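Long-range contact in beta-phenylalanine aminotransferase (Variovorax paradoxus, PDB 4AO9), which probably transfers the amino group of beta-phenylalanine to a keto acid acceptor, using pyridoxal-5'-phosphate as its cofactor: residues A[36-41]-A[67-72]. Numbering follows the deposited sequence.
Sequences RFTDAN and APFPLT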
loop_
_atom_site.group_PDB
_atom_site.type_symbol
_atom_site.label_atom_id
_atom_site.label_comp_id
_atom_site.label_asym_id
_atom_site.label_seq_id
_atom_site.Cartn_x
_atom_site.Cartn_y
_atom_site.Cartn_z
ATOM N N ARG A 36 -6.181 33.709 15.337
ATOM C CA ARG A 36 -7.340 33.173 16.041
ATOM C C ARG A 36 -7.288 31.640 16.088
ATOM O O ARG A 36 -7.552 31.036 17.131
ATOM C CB ARG A 36 -8.643 33.670 15.407
ATOM C CG ARG A 36 -8.994 35.121 15.761
ATOM C CD ARG A 36 -10.371 35.534 15.233
ATOM N NE ARG A 36 -10.353 35.843 13.800
ATOM C CZ ARG A 36 -10.741 35.008 12.838
ATOM N NH1 ARG A 36 -11.190 33.792 13.139
ATOM N NH2 ARG A 36 -10.681 35.390 11.567
ATOM N N PHE A 37 -6.928 31.034 14.960
ATOM C CA PHE A 37 -6.760 29.583 14.878
ATOM C C PHE A 37 -5.691 29.099 15.861
ATOM O O PHE A 37 -5.913 28.143 16.617
ATOM C CB PHE A 37 -6.422 29.195 13.433
ATOM C CG PHE A 37 -6.027 27.747 13.254
ATOM C CD1 PHE A 37 -6.994 26.770 13.035
ATOM C CD2 PHE A 37 -4.692 27.376 13.313
ATOM C CE1 PHE A 37 -6.629 25.433 12.873
ATOM C CE2 PHE A 37 -4.316 26.044 13.159
ATOM C CZ PHE A 37 -5.290 25.073 12.931
ATOM N N THR A 38 -4.545 29.778 15.868
ATOM C CA THR A 38 -3.441 29.429 16.765
ATOM C C THR A 38 -3.844 29.546 18.240
ATOM O O THR A 38 -3.621 28.623 19.018
ATOM C CB THR A 38 -2.200 30.304 16.479
ATOM O OG1 THR A 38 -1.738 30.054 15.146
ATOM C CG2 THR A 38 -1.071 30.015 17.465
ATOM N N ASP A 39 -4.455 30.674 18.608
ATOM C CA ASP A 39 -4.822 30.931 20.006
ATOM C C ASP A 39 -5.852 29.945 20.537
ATOM O O ASP A 39 -5.827 29.591 21.715
ATOM C CB ASP A 39 -5.341 32.362 20.184
ATOM C CG ASP A 39 -4.263 33.413 19.958
ATOM O OD1 ASP A 39 -3.073 33.046 19.859
ATOM O OD2 ASP A 39 -4.621 34.606 19.874
ATOM N N ALA A 40 -6.731 29.486 19.647
ATOM C CA ALA A 40 -7.823 28.591 20.016
ATOM C C ALA A 40 -7.406 27.126 20.089
ATOM O O ALA A 40 -8.147 26.310 20.639
ATOM C CB ALA A 40 -8.976 28.749 19.032
ATOM N N ASN A 41 -6.224 26.805 19.560
ATOM C CA ASN A 41 -5.784 25.405 19.442
ATOM C C ASN A 41 -4.388 25.114 20.016
ATOM O O ASN A 41 -3.523 24.552 19.328
ATOM C CB ASN A 41 -5.923 24.947 17.987
ATOM C CG ASN A 41 -7.362 24.888 17.554
ATOM O OD1 ASN A 41 -8.097 23.988 17.955
ATOM N ND2 ASN A 41 -7.797 25.882 16.783
ATOM N N ALA A 67 -0.949 25.325 6.875
ATOM C CA ALA A 67 -0.403 26.370 7.727
ATOM C C ALA A 67 -1.506 27.020 8.571
ATOM O O ALA A 67 -2.664 27.048 8.158
ATOM C CB ALA A 67 0.320 27.404 6.876
ATOM N N PRO A 68 -1.157 27.546 9.757
ATOM C CA PRO A 68 0.190 27.562 10.334
ATOM C C PRO A 68 0.643 26.198 10.866
ATOM O O PRO A 68 1.849 25.929 10.920
ATOM C CB PRO A 68 0.078 28.601 11.455
ATOM C CG PRO A 68 -1.344 28.571 11.864
ATOM C CD PRO A 68 -2.127 28.278 10.595
ATOM N N PHE A 69 -0.326 25.354 11.228
ATOM C CA PHE A 69 -0.105 23.956 11.616
ATOM C C PHE A 69 -1.459 23.257 11.540
ATOM O O PHE A 69 -2.489 23.906 11.678
ATOM C CB PHE A 69 0.470 23.834 13.041
ATOM C CG PHE A 69 -0.387 24.473 14.095
ATOM C CD1 PHE A 69 -0.221 25.813 14.423
ATOM C CD2 PHE A 69 -1.379 23.745 14.750
ATOM C CE1 PHE A 69 -1.022 26.418 15.382
ATOM C CE2 PHE A 69 -2.196 24.343 15.712
ATOM C CZ PHE A 69 -2.013 25.692 16.032
ATOM N N PRO A 70 -1.466 21.934 11.309
ATOM C CA PRO A 70 -2.743 21.225 11.232
ATOM C C PRO A 70 -3.282 20.875 12.608
ATOM O O PRO A 70 -2.503 20.614 13.537
ATOM C CB PRO A 70 -2.392 19.954 10.453
ATOM C CG PRO A 70 -0.942 19.712 10.797
ATOM C CD PRO A 70 -0.340 21.090 10.867
ATOM N N LEU A 71 -4.603 20.842 12.726
ATOM C CA LEU A 71 -5.245 20.315 13.925
ATOM C C LEU A 71 -4.964 18.827 14.069
ATOM O O LEU A 71 -4.959 18.079 13.081
ATOM C CB LEU A 71 -6.760 20.514 13.867
ATOM C CG LEU A 71 -7.319 21.938 13.813
ATOM C CD1 LEU A 71 -8.825 21.917 13.560
ATOM C CD2 LEU A 71 -7.021 22.659 15.106
ATOM N N THR A 72 -4.702 18.409 15.303
ATOM C CA THR A 72 -4.754 16.995 15.648
ATOM C C THR A 72 -6.194 16.604 15.944
ATOM O O THR A 72 -6.890 17.286 16.699
ATOM C CB THR A 72 -3.851 16.692 16.851
ATOM O OG1 THR A 72 -2.492 16.801 16.435
ATOM C CG2 THR A 72 -4.081 15.280 17.387
#
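Phe37 holds CG trans to its backbone N (chi1 172°), which carries the ring off helix 23-40 to the loop at 67-72. Phe69 has CG between its backbone N and carbonyl carbon (chi1 57°), and this brings its ring against Phe37. CE2 of Phe37 lies over one face of the Phe69 ring, near the rim, 3.7 Å from Phe69 CZ. The two ring planes are inclined at 47°. The same Phe37 CE2 is 3.2 Å from the backbone O of Phe69, which sits at the edge of the Phe37 ring, near that ring's plane. Pro68, after a cis peptide bond, sets CG 3.8 Å from Phe37 CD2. Leu71 CD2 lies 3.6 Å from Phe37 CE1. This joins the N-terminal helix of a class-III aminotransferase to the segment leading into strand 72-77. Phe406 of helix 398-410 meets the Phe37 ring edge-to-face. With an alanine in place of Phe37, a gap would probably open between Pro68, Phe69 and Leu71, and Phe406 would lose its ring partner. Leu71 CD2 also packs 3.3 Å from Asn41 CG. The Asn41 amide is fixed by a bond from its ND2 to Phe37 O, 2.9 Å long and in the carbonyl plane. Thr38 OG1 is 3.6 Å from Pro68 CG and hydrogen-bonds to Tyr34 O within its own helix.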